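Long-range contacts in LbaCas13a H328A (C2c2) (Lachnospiraceae bacterium NK4A179, PDB 5WLH), which probably serves as the RNA-guided, RNA-cleaving nuclease of a type VI CRISPR system, here as a mutant carrying its precursor guide RNA: residues A[987-992]-A[1006-1011]; A[1120-1125]-A[1263-1268]; A[1305-1310]-A[1322-1327]. All coordinates share one frame; numbering follows the deposited sequence.

Overall arrangement
The three contacts follow one another along the C-terminal part of the chain. Contact 1, between two short helices, is a surface contact, its centre about 45 Å from the centre of the chain and its nearest atom about 13 Å from the bound RNA. Contact 2 is buried, its centre about 13 Å from the chain centre, and comes within about 5 Å of the RNA. Contact 3, a hairpin in a four-stranded antiparallel sheet, touches the RNA directly through A3 and A4 of chain B. Contacts 2 and 3 have centres about 16 Å apart and meet where Ser1267 CB lies 3.5 Å from Ala1326 O; the centres of contacts 1 and 2 are about 39 Å apart.

Contact 1: residues A[987-992]-A[1006-1011]; sequences DDEVYA and GNYKDS
The carboxylate of Glu989 reaches across to the first turn of the neighbouring helix and takes hydrogen bonds from two consecutive backbone amides. Tyr1008 N donates to Glu989 OE1 at 3.0 Å, a nearly straight bond (172°) that uses the syn lone pair. Lys1009 N gives to Glu989 OE2, also at 3.0 Å, meeting it on the syn side but 30° out of the carboxylate plane. With CG anti to the backbone N (chi1 169°) and a bend at chi2, the glutamate swings its acid out to the helix start. Glu989 OE1 also lies at the edge of the Tyr1008 ring, 3.0 Å from Tyr1008 CD2, while Tyr1003 stacks on that ring. Asn1007 holds the N-cap position there, but its side chain makes no capping bond; Glu989, from another helix, occupies the amides instead, and the helix end probably favours its negative charge. Helix 988-995 has its own cap: Asp987 OD1 accepts from Val990 N at 3.1 Å.

Charge pairing is looser. The extended Lys1009 chain runs past Asp988 CB, leaving NZ 3.8 Å from Asp988 OD2, a long salt bridge; that same oxygen is hydrogen-bonded to His1034.

The apolar contact is Ala992 CB, 3.6 Å from Tyr1008 CB.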
loop_
_atom_site.group_PDB
_atom_site.type_symbol
_atom_site.label_atom_id
_atom_site.label_comp_id
_atom_site.label_asym_id
_atom_site.label_seq_id
_atom_site.Cartn_x
_atom_site.Cartn_y
_atom_site.Cartn_z
ATOM N N ASP A 987 -12.617 -37.893 -16.790
ATOM C CA ASP A 987 -12.304 -39.221 -16.279
ATOM C C ASP A 987 -10.890 -39.205 -15.711
ATOM O O ASP A 987 -10.176 -38.202 -15.793
ATOM C CB ASP A 987 -12.462 -40.286 -17.370
ATOM C CG ASP A 987 -11.815 -39.885 -18.681
ATOM O OD1 ASP A 987 -10.673 -39.388 -18.661
ATOM O OD2 ASP A 987 -12.453 -40.071 -19.740
ATOM N N ASP A 988 -10.486 -40.344 -15.140
ATOM C CA ASP A 988 -9.148 -40.465 -14.575
ATOM C C ASP A 988 -8.060 -40.225 -15.610
ATOM O O ASP A 988 -6.939 -39.864 -15.236
ATOM C CB ASP A 988 -8.961 -41.846 -13.949
ATOM C CG ASP A 988 -9.871 -42.077 -12.764
ATOM O OD1 ASP A 988 -10.492 -41.105 -12.285
ATOM O OD2 ASP A 988 -9.965 -43.240 -12.316
ATOM N N GLU A 989 -8.365 -40.397 -16.897
ATOM C CA GLU A 989 -7.339 -40.244 -17.924
ATOM C C GLU A 989 -6.996 -38.779 -18.173
ATOM O O GLU A 989 -5.817 -38.420 -18.240
ATOM C CB GLU A 989 -7.780 -40.918 -19.226
ATOM C CG GLU A 989 -6.888 -40.588 -20.420
ATOM C CD GLU A 989 -5.492 -41.188 -20.309
ATOM O OE1 GLU A 989 -4.617 -40.813 -21.118
ATOM O OE2 GLU A 989 -5.265 -42.037 -19.423
ATOM N N VAL A 990 -8.006 -37.919 -18.337
ATOM C CA VAL A 990 -7.720 -36.497 -18.512
ATOM C C VAL A 990 -7.130 -35.914 -17.235
ATOM O O VAL A 990 -6.263 -35.034 -17.283
ATOM C CB VAL A 990 -8.976 -35.723 -18.956
ATOM C CG1 VAL A 990 -9.195 -35.871 -20.451
ATOM C CG2 VAL A 990 -10.194 -36.186 -18.182
ATOM N N TYR A 991 -7.583 -36.394 -16.075
ATOM C CA TYR A 991 -6.990 -35.954 -14.816
ATOM C C TYR A 991 -5.511 -36.312 -14.760
ATOM O O TYR A 991 -4.666 -35.463 -14.456
ATOM C CB TYR A 991 -7.736 -36.571 -13.633
ATOM C CG TYR A 991 -7.164 -36.190 -12.281
ATOM C CD1 TYR A 991 -6.673 -34.910 -12.045
ATOM C CD2 TYR A 991 -7.123 -37.103 -11.243
ATOM C CE1 TYR A 991 -6.152 -34.560 -10.819
ATOM C CE2 TYR A 991 -6.602 -36.761 -10.011
ATOM C CZ TYR A 991 -6.116 -35.486 -9.804
ATOM O OH TYR A 991 -5.593 -35.144 -8.581
ATOM N N ALA A 992 -5.178 -37.570 -15.066
ATOM C CA ALA A 992 -3.781 -37.990 -15.041
ATOM C C ALA A 992 -2.946 -37.191 -16.031
ATOM O O ALA A 992 -1.788 -36.856 -15.755
ATOM C CB ALA A 992 -3.681 -39.486 -15.342
ATOM N N GLY A 1006 1.613 -44.016 -23.691
ATOM C CA GLY A 1006 0.338 -44.718 -23.725
ATOM C C GLY A 1006 -0.749 -43.988 -22.958
ATOM O O GLY A 1006 -0.934 -42.786 -23.141
ATOM N N ASN A 1007 -1.479 -44.703 -22.106
ATOM C CA ASN A 1007 -2.501 -44.100 -21.275
ATOM C C ASN A 1007 -1.841 -43.426 -20.078
ATOM O O ASN A 1007 -0.912 -43.977 -19.472
ATOM C CB ASN A 1007 -3.498 -45.145 -20.820
ATOM C CG ASN A 1007 -4.585 -45.372 -21.855
ATOM O OD1 ASN A 1007 -5.635 -45.948 -21.547
ATOM N ND2 ASN A 1007 -4.350 -44.919 -23.079
ATOM N N TYR A 1008 -2.310 -42.215 -19.744
ATOM C CA TYR A 1008 -1.742 -41.499 -18.603
ATOM C C TYR A 1008 -2.107 -42.163 -17.283
ATOM O O TYR A 1008 -1.276 -42.233 -16.370
ATOM C CB TYR A 1008 -2.216 -40.055 -18.628
ATOM C CG TYR A 1008 -1.572 -39.206 -19.702
ATOM C CD1 TYR A 1008 -0.354 -38.588 -19.467
ATOM C CD2 TYR A 1008 -2.187 -39.000 -20.939
ATOM C CE1 TYR A 1008 0.246 -37.800 -20.426
ATOM C CE2 TYR A 1008 -1.592 -38.209 -21.908
ATOM C CZ TYR A 1008 -0.378 -37.614 -21.647
ATOM O OH TYR A 1008 0.193 -36.829 -22.623
ATOM N N LYS A 1009 -3.348 -42.641 -17.158
ATOM C CA LYS A 1009 -3.795 -43.239 -15.901
ATOM C C LYS A 1009 -2.909 -44.411 -15.496
ATOM O O LYS A 1009 -2.591 -44.580 -14.312
ATOM C CB LYS A 1009 -5.254 -43.685 -16.027
ATOM C CG LYS A 1009 -5.812 -44.404 -14.808
ATOM C CD LYS A 1009 -7.182 -45.000 -15.108
ATOM C CE LYS A 1009 -7.738 -45.755 -13.912
ATOM N NZ LYS A 1009 -9.045 -46.392 -14.225
ATOM N N ASP A 1010 -2.494 -45.228 -16.466
ATOM C CA ASP A 1010 -1.641 -46.374 -16.159
ATOM C C ASP A 1010 -0.199 -45.949 -15.924
ATOM O O ASP A 1010 0.469 -46.471 -15.023
ATOM C CB ASP A 1010 -1.715 -47.400 -17.287
ATOM C CG ASP A 1010 -3.056 -48.089 -17.351
ATOM O OD1 ASP A 1010 -3.636 -48.347 -16.274
ATOM O OD2 ASP A 1010 -3.532 -48.359 -18.476
ATOM N N SER A 1011 0.296 -45.005 -16.727
ATOM C CA SER A 1011 1.651 -44.508 -16.535
ATOM C C SER A 1011 1.827 -43.892 -15.152
ATOM O O SER A 1011 2.903 -44.008 -14.551
ATOM C CB SER A 1011 1.986 -43.496 -17.628
ATOM O OG SER A 1011 3.371 -43.489 -17.904
#

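Contact 2: residues A[1120-1125]-A[1263-1268]; sequences GQLINW and LGIYSE
Tyr1266 pushes its ring between Leu1122 and Trp1125. Leu1122 CD2 lies over one face of that ring, offset toward its rim, in a CH-pi contact 3.9 Å from the centroid and 20° off the normal; Leu1122 CG rests 3.6 Å from Tyr1266 CE1. The other leucine methyl, CD1, meets Ile1265 CG2 at 3.6 Å, the two side chains crossing at about a right angle. Ile1265 turns CG2 anti to its backbone N, which brings the methyl to the leucine.

Segments 1120-1125 and 1263-1268, on helices 1106-1145 and 1262-1273, run nearly parallel, their axes 11.5 Å apart at closest approach and 20° to each other. Leu1122 also packs on Ile1249 of helix 1239-1250, which carries most of an R-X4-H signature (RNYIEH, ending just past it), consistent with the C-terminal HEPN domain of Cas13a.

The aromatic fit is close but oblique: Trp1125 CZ3 lies 3.3 Å from Tyr1266 CE2, the six-membered indole ring and the tyrosine ring inclined at 67°. Phe1274 meets the indole edge-to-face, and Gln1121 NE2 sits over one indole face, 3.0 Å above the plane and offset toward the rim.

Tyr1266 OH touches Gln1121 CB at 3.5 Å and hydrogen-bonds to Leu1118 O.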
loop_
_atom_site.group_PDB
_atom_site.type_symbol
_atom_site.label_atom_id
_atom_site.label_comp_id
_atom_site.label_asym_id
_atom_site.label_seq_id
_atom_site.Cartn_x
_atom_site.Cartn_y
_atom_site.Cartn_z
ATOM N N GLY A 1120 -2.302 -8.456 -8.762
ATOM C CA GLY A 1120 -3.254 -7.682 -7.982
ATOM C C GLY A 1120 -2.758 -6.278 -7.698
ATOM O O GLY A 1120 -3.530 -5.327 -7.724
ATOM N N GLN A 1121 -1.456 -6.121 -7.441
ATOM C CA GLN A 1121 -0.960 -4.771 -7.213
ATOM C C GLN A 1121 -1.044 -3.944 -8.491
ATOM O O GLN A 1121 -1.343 -2.749 -8.454
ATOM C CB GLN A 1121 0.483 -4.823 -6.692
ATOM C CG GLN A 1121 1.119 -3.438 -6.490
ATOM C CD GLN A 1121 0.376 -2.606 -5.457
ATOM O OE1 GLN A 1121 0.296 -2.979 -4.280
ATOM N NE2 GLN A 1121 -0.177 -1.469 -5.893
ATOM N N LEU A 1122 -0.769 -4.568 -9.635
ATOM C CA LEU A 1122 -0.924 -3.868 -10.903
ATOM C C LEU A 1122 -2.359 -3.398 -11.100
ATOM O O LEU A 1122 -2.594 -2.261 -11.496
ATOM C CB LEU A 1122 -0.501 -4.772 -12.054
ATOM C CG LEU A 1122 1.018 -5.009 -12.109
ATOM C CD1 LEU A 1122 1.334 -6.114 -13.095
ATOM C CD2 LEU A 1122 1.805 -3.724 -12.449
ATOM N N ILE A 1123 -3.330 -4.254 -10.802
ATOM C CA ILE A 1123 -4.723 -3.851 -10.955
ATOM C C ILE A 1123 -5.091 -2.778 -9.936
ATOM O O ILE A 1123 -5.827 -1.837 -10.245
ATOM C CB ILE A 1123 -5.641 -5.075 -10.858
ATOM C CG1 ILE A 1123 -5.348 -6.024 -12.038
ATOM C CG2 ILE A 1123 -7.117 -4.624 -11.013
ATOM C CD1 ILE A 1123 -5.978 -7.406 -11.889
ATOM N N ASN A 1124 -4.583 -2.901 -8.711
ATOM C CA ASN A 1124 -4.761 -1.840 -7.722
ATOM C C ASN A 1124 -4.297 -0.497 -8.287
ATOM O O ASN A 1124 -5.018 0.504 -8.227
ATOM C CB ASN A 1124 -3.997 -2.227 -6.452
ATOM C CG ASN A 1124 -4.165 -1.234 -5.316
ATOM O OD1 ASN A 1124 -3.839 -0.060 -5.448
ATOM N ND2 ASN A 1124 -4.607 -1.729 -4.157
ATOM N N TRP A 1125 -3.095 -0.467 -8.872
ATOM C CA TRP A 1125 -2.584 0.765 -9.465
ATOM C C TRP A 1125 -3.484 1.262 -10.591
ATOM O O TRP A 1125 -3.651 2.474 -10.770
ATOM C CB TRP A 1125 -1.176 0.527 -9.998
ATOM C CG TRP A 1125 -0.141 0.592 -8.929
ATOM C CD1 TRP A 1125 -0.197 1.307 -7.758
ATOM C CD2 TRP A 1125 1.126 -0.078 -8.939
ATOM N NE1 TRP A 1125 0.986 1.128 -7.041
ATOM C CE2 TRP A 1125 1.805 0.284 -7.751
ATOM C CE3 TRP A 1125 1.749 -0.947 -9.839
ATOM C CZ2 TRP A 1125 3.083 -0.203 -7.438
ATOM C CZ3 TRP A 1125 3.012 -1.409 -9.547
ATOM C CH2 TRP A 1125 3.666 -1.045 -8.345
ATOM N N LEU A 1263 8.589 -8.025 -14.643
ATOM C CA LEU A 1263 9.516 -6.903 -14.527
ATOM C C LEU A 1263 9.287 -5.878 -15.620
ATOM O O LEU A 1263 9.415 -4.674 -15.385
ATOM C CB LEU A 1263 10.963 -7.390 -14.575
ATOM C CG LEU A 1263 11.479 -7.910 -13.240
ATOM C CD1 LEU A 1263 12.861 -8.476 -13.476
ATOM C CD2 LEU A 1263 11.544 -6.800 -12.189
ATOM N N GLY A 1264 8.967 -6.337 -16.829
ATOM C CA GLY A 1264 8.735 -5.399 -17.914
ATOM C C GLY A 1264 7.466 -4.592 -17.717
ATOM O O GLY A 1264 7.404 -3.417 -18.087
ATOM N N ILE A 1265 6.432 -5.220 -17.160
ATOM C CA ILE A 1265 5.192 -4.498 -16.892
ATOM C C ILE A 1265 5.406 -3.499 -15.766
ATOM O O ILE A 1265 5.040 -2.324 -15.885
ATOM C CB ILE A 1265 4.059 -5.479 -16.570
ATOM C CG1 ILE A 1265 3.711 -6.322 -17.801
ATOM C CG2 ILE A 1265 2.793 -4.704 -16.106
ATOM C CD1 ILE A 1265 3.102 -7.687 -17.454
ATOM N N TYR A 1266 6.019 -3.950 -14.664
ATOM C CA TYR A 1266 6.348 -3.029 -13.584
ATOM C C TYR A 1266 7.250 -1.912 -14.092
ATOM O O TYR A 1266 7.108 -0.750 -13.690
ATOM C CB TYR A 1266 7.005 -3.793 -12.428
ATOM C CG TYR A 1266 5.990 -4.352 -11.459
ATOM C CD1 TYR A 1266 5.224 -5.463 -11.791
ATOM C CD2 TYR A 1266 5.770 -3.731 -10.225
ATOM C CE1 TYR A 1266 4.261 -5.964 -10.901
ATOM C CE2 TYR A 1266 4.822 -4.218 -9.338
ATOM C CZ TYR A 1266 4.061 -5.311 -9.691
ATOM O OH TYR A 1266 3.112 -5.784 -8.816
ATOM N N SER A 1267 8.163 -2.238 -15.015
ATOM C CA SER A 1267 9.026 -1.206 -15.583
ATOM C C SER A 1267 8.205 -0.168 -16.328
ATOM O O SER A 1267 8.487 1.031 -16.239
ATOM C CB SER A 1267 10.055 -1.813 -16.553
ATOM O OG SER A 1267 10.977 -2.628 -15.882
ATOM N N GLU A 1268 7.204 -0.611 -17.088
ATOM C CA GLU A 1268 6.447 0.359 -17.865
ATOM C C GLU A 1268 5.518 1.173 -16.974
ATOM O O GLU A 1268 5.289 2.359 -17.242
ATOM C CB GLU A 1268 5.668 -0.325 -18.987
ATOM C CG GLU A 1268 4.981 0.718 -19.867
ATOM C CD GLU A 1268 4.258 0.122 -21.051
ATOM O OE1 GLU A 1268 3.633 0.906 -21.790
ATOM O OE2 GLU A 1268 4.309 -1.114 -21.232
#

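Contact 3: residues A[1305-1310]-A[1322-1327]; sequences SGKKMI and EKECAR. With nucleotides of chain B.
Ser1305 and Glu1324, side chains of two paired strands, both reach the base of A3 of chain B. Ser1305 OG donates to A3 N1 in a hydrogen bond of 2.5 Å, an unusually short length that should not be read as a sign of strength, while Glu1324 OE1 lies 3.1 Å from A3 N6. Glu1324 CB packs against the base as well, at 3.4 Å from A3 C5. One base edge thus faces both strands, an arrangement consistent with recognition of adenine in the pre-crRNA. Next to it, Ala1326 CB touches the ribose of A4 of chain B.

Strands 1297-1310 and 1321-1330 form a beta hairpin at one side of a four-stranded antiparallel sheet. Gly1306 with Cys1325 and Lys1308 with Lys1323 are hydrogen-bonded pairs, the first joined by a nearly straight bond (171°) from Gly1306 N to Cys1325 O. The return bond is more bent: Cys1325 N reaches Gly1306 O from well above the carbonyl plane.

Lys1308 and Lys1323 point the same way, side by side, toward the A3 sugar. Lys1323 NZ makes weak hydrogen bonds to A3 O4' and O5', bending at chi3 (-85°) to get there, and Lys1308 NZ a weak one to A3 O2'. One water accepts from both amines, 3.0 Å from Lys1308 NZ and 2.9 Å from Lys1323 NZ. Salt bridges to Glu1238 and Asp1271 fix the Lys1308 ammonium and probably offset its charge beside the second lysine.

Elsewhere, Lys1307 NZ forms a long salt bridge with Glu1324 OE2 at 3.7 Å, and its aliphatic chain crosses the Glu1322 carboxylate. Met1309 SD rests 3.6 Å from Glu1322 CB.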
loop_
_atom_site.group_PDB
_atom_site.type_symbol
_atom_site.label_atom_id
_atom_site.label_comp_id
_atom_site.label_asym_id
_atom_site.label_seq_id
_atom_site.Cartn_x
_atom_site.Cartn_y
_atom_site.Cartn_z
ATOM N N SER A 1305 17.901 0.584 -19.320
ATOM C CA SER A 1305 17.084 1.117 -20.394
ATOM C C SER A 1305 16.475 -0.016 -21.195
ATOM O O SER A 1305 17.127 -1.035 -21.456
ATOM C CB SER A 1305 17.900 2.031 -21.316
ATOM O OG SER A 1305 18.321 3.190 -20.623
ATOM N N GLY A 1306 15.218 0.171 -21.565
ATOM C CA GLY A 1306 14.496 -0.697 -22.464
ATOM C C GLY A 1306 13.873 0.136 -23.565
ATOM O O GLY A 1306 14.355 1.208 -23.904
ATOM N N LYS A 1307 12.771 -0.369 -24.099
ATOM C CA LYS A 1307 12.094 0.239 -25.231
ATOM C C LYS A 1307 10.617 0.365 -24.915
ATOM O O LYS A 1307 10.054 -0.445 -24.179
ATOM C CB LYS A 1307 12.252 -0.597 -26.518
ATOM C CG LYS A 1307 13.691 -0.861 -26.943
ATOM C CD LYS A 1307 14.354 0.424 -27.400
ATOM C CE LYS A 1307 15.823 0.214 -27.746
ATOM N NZ LYS A 1307 16.549 1.512 -27.736
ATOM N N LYS A 1308 9.988 1.367 -25.514
ATOM C CA LYS A 1308 8.545 1.501 -25.436
ATOM C C LYS A 1308 8.056 2.127 -26.730
ATOM O O LYS A 1308 8.784 2.881 -27.381
ATOM C CB LYS A 1308 8.120 2.357 -24.239
ATOM C CG LYS A 1308 8.598 3.789 -24.309
ATOM C CD LYS A 1308 7.980 4.630 -23.175
ATOM C CE LYS A 1308 8.636 5.989 -23.087
ATOM N NZ LYS A 1308 7.974 6.915 -22.114
ATOM N N MET A 1309 6.818 1.820 -27.083
ATOM C CA MET A 1309 6.194 2.450 -28.231
ATOM C C MET A 1309 5.463 3.721 -27.815
ATOM O O MET A 1309 4.954 3.839 -26.693
ATOM C CB MET A 1309 5.222 1.490 -28.917
ATOM C CG MET A 1309 5.874 0.216 -29.395
ATOM S SD MET A 1309 7.278 0.562 -30.456
ATOM C CE MET A 1309 6.473 1.495 -31.753
ATOM N N ILE A 1310 5.444 4.683 -28.733
ATOM C CA ILE A 1310 4.637 5.892 -28.639
ATOM C C ILE A 1310 3.606 5.799 -29.744
ATOM O O ILE A 1310 3.972 5.773 -30.925
ATOM C CB ILE A 1310 5.488 7.158 -28.806
ATOM C CG1 ILE A 1310 6.705 7.125 -27.879
ATOM C CG2 ILE A 1310 4.636 8.407 -28.574
ATOM C CD1 ILE A 1310 6.354 7.154 -26.410
ATOM N N GLU A 1322 9.212 3.972 -31.714
ATOM C CA GLU A 1322 9.835 3.358 -30.549
ATOM C C GLU A 1322 10.835 4.308 -29.904
ATOM O O GLU A 1322 11.495 5.099 -30.580
ATOM C CB GLU A 1322 10.536 2.057 -30.942
ATOM C CG GLU A 1322 10.841 1.139 -29.773
ATOM C CD GLU A 1322 11.711 -0.033 -30.173
ATOM O OE1 GLU A 1322 12.802 0.203 -30.741
ATOM O OE2 GLU A 1322 11.300 -1.187 -29.912
ATOM N N LYS A 1323 10.956 4.220 -28.581
ATOM C CA LYS A 1323 11.914 5.063 -27.888
ATOM C C LYS A 1323 12.360 4.364 -26.612
ATOM O O LYS A 1323 11.859 3.295 -26.264
ATOM C CB LYS A 1323 11.332 6.455 -27.627
ATOM C CG LYS A 1323 10.428 6.555 -26.416
ATOM C CD LYS A 1323 10.151 8.017 -26.068
ATOM C CE LYS A 1323 11.248 8.604 -25.206
ATOM N NZ LYS A 1323 10.965 10.009 -24.826
ATOM N N GLU A 1324 13.338 4.964 -25.938
ATOM C CA GLU A 1324 13.864 4.368 -24.715
ATOM C C GLU A 1324 12.824 4.431 -23.591
ATOM O O GLU A 1324 11.966 5.312 -23.557
ATOM C CB GLU A 1324 15.148 5.067 -24.293
ATOM C CG GLU A 1324 16.197 5.113 -25.391
ATOM C CD GLU A 1324 17.545 4.630 -24.923
ATOM O OE1 GLU A 1324 18.442 5.481 -24.730
ATOM O OE2 GLU A 1324 17.703 3.399 -24.740
ATOM N N CYS A 1325 12.901 3.464 -22.678
ATOM C CA CYS A 1325 11.939 3.324 -21.590
ATOM C C CYS A 1325 12.705 2.884 -20.355
ATOM O O CYS A 1325 13.701 2.170 -20.474
ATOM C CB CYS A 1325 10.869 2.272 -21.933
ATOM S SG CYS A 1325 9.591 1.975 -20.649
ATOM N N ALA A 1326 12.262 3.330 -19.169
ATOM C CA ALA A 1326 12.860 2.797 -17.946
ATOM C C ALA A 1326 12.765 1.282 -17.960
ATOM O O ALA A 1326 11.740 0.713 -18.343
ATOM C CB ALA A 1326 12.153 3.337 -16.699
ATOM N N ARG A 1327 13.832 0.615 -17.526
ATOM C CA ARG A 1327 13.810 -0.835 -17.398
ATOM C C ARG A 1327 14.321 -1.175 -16.010
ATOM O O ARG A 1327 15.474 -0.877 -15.678
ATOM C CB ARG A 1327 14.656 -1.519 -18.476
ATOM C CG ARG A 1327 14.603 -3.038 -18.387
ATOM C CD ARG A 1327 14.945 -3.685 -19.727
ATOM N NE ARG A 1327 16.344 -4.079 -19.755
ATOM C CZ ARG A 1327 16.807 -5.183 -19.180
ATOM N NH1 ARG A 1327 18.098 -5.461 -19.237
ATOM N NH2 ARG A 1327 15.975 -6.008 -18.551
ATOM P P A B 3 11.524 13.669 -21.954
ATOM O OP1 A B 3 11.850 13.928 -20.525
ATOM O OP2 A B 3 12.311 14.312 -23.036
ATOM O "O5'" A B 3 11.586 12.119 -22.276
ATOM C "C5'" A B 3 12.400 11.274 -21.520
ATOM C "C4'" A B 3 11.662 10.020 -21.165
ATOM O "O4'" A B 3 11.968 9.011 -22.161
ATOM C "C3'" A B 3 12.114 9.424 -19.843
ATOM O "O3'" A B 3 11.365 9.933 -18.753
ATOM C "C2'" A B 3 11.980 7.934 -20.066
ATOM O "O2'" A B 3 10.618 7.548 -19.973
ATOM C "C1'" A B 3 12.390 7.832 -21.535
ATOM N N9 A B 3 13.850 7.762 -21.719
ATOM C C8 A B 3 14.643 8.675 -22.395
ATOM N N7 A B 3 15.914 8.347 -22.428
ATOM C C5 A B 3 15.957 7.144 -21.726
ATOM C C6 A B 3 17.010 6.264 -21.419
ATOM N N6 A B 3 18.276 6.506 -21.773
ATOM N N1 A B 3 16.728 5.137 -20.722
ATOM C C2 A B 3 15.454 4.915 -20.369
ATOM N N3 A B 3 14.381 5.669 -20.608
ATOM C C4 A B 3 14.700 6.772 -21.295
ATOM P P A B 4 12.122 10.481 -17.454
ATOM O OP1 A B 4 11.062 10.987 -16.529
ATOM O OP2 A B 4 13.254 11.356 -17.856
ATOM O "O5'" A B 4 12.765 9.178 -16.817
ATOM C "C5'" A B 4 11.947 8.102 -16.390
ATOM C "C4'" A B 4 12.797 6.918 -16.037
ATOM O "O4'" A B 4 13.510 6.465 -17.213
ATOM C "C3'" A B 4 13.895 7.193 -15.029
ATOM O "O3'" A B 4 13.418 7.173 -13.700
ATOM C "C2'" A B 4 14.901 6.094 -15.332
ATOM O "O2'" A B 4 14.449 4.847 -14.818
ATOM C "C1'" A B 4 14.803 6.027 -16.852
ATOM N N9 A B 4 15.778 6.911 -17.515
ATOM C C8 A B 4 15.588 8.144 -18.091
ATOM N N7 A B 4 16.683 8.641 -18.626
ATOM C C5 A B 4 17.641 7.660 -18.397
ATOM C C6 A B 4 19.018 7.553 -18.699
ATOM N N6 A B 4 19.721 8.481 -19.351
ATOM N N1 A B 4 19.652 6.423 -18.319
ATOM C C2 A B 4 18.975 5.475 -17.665
ATOM N N3 A B 4 17.687 5.467 -17.320
ATOM C C4 A B 4 17.088 6.594 -17.710
HETATM O O HOH W 1 8.553 9.664 -23.210
#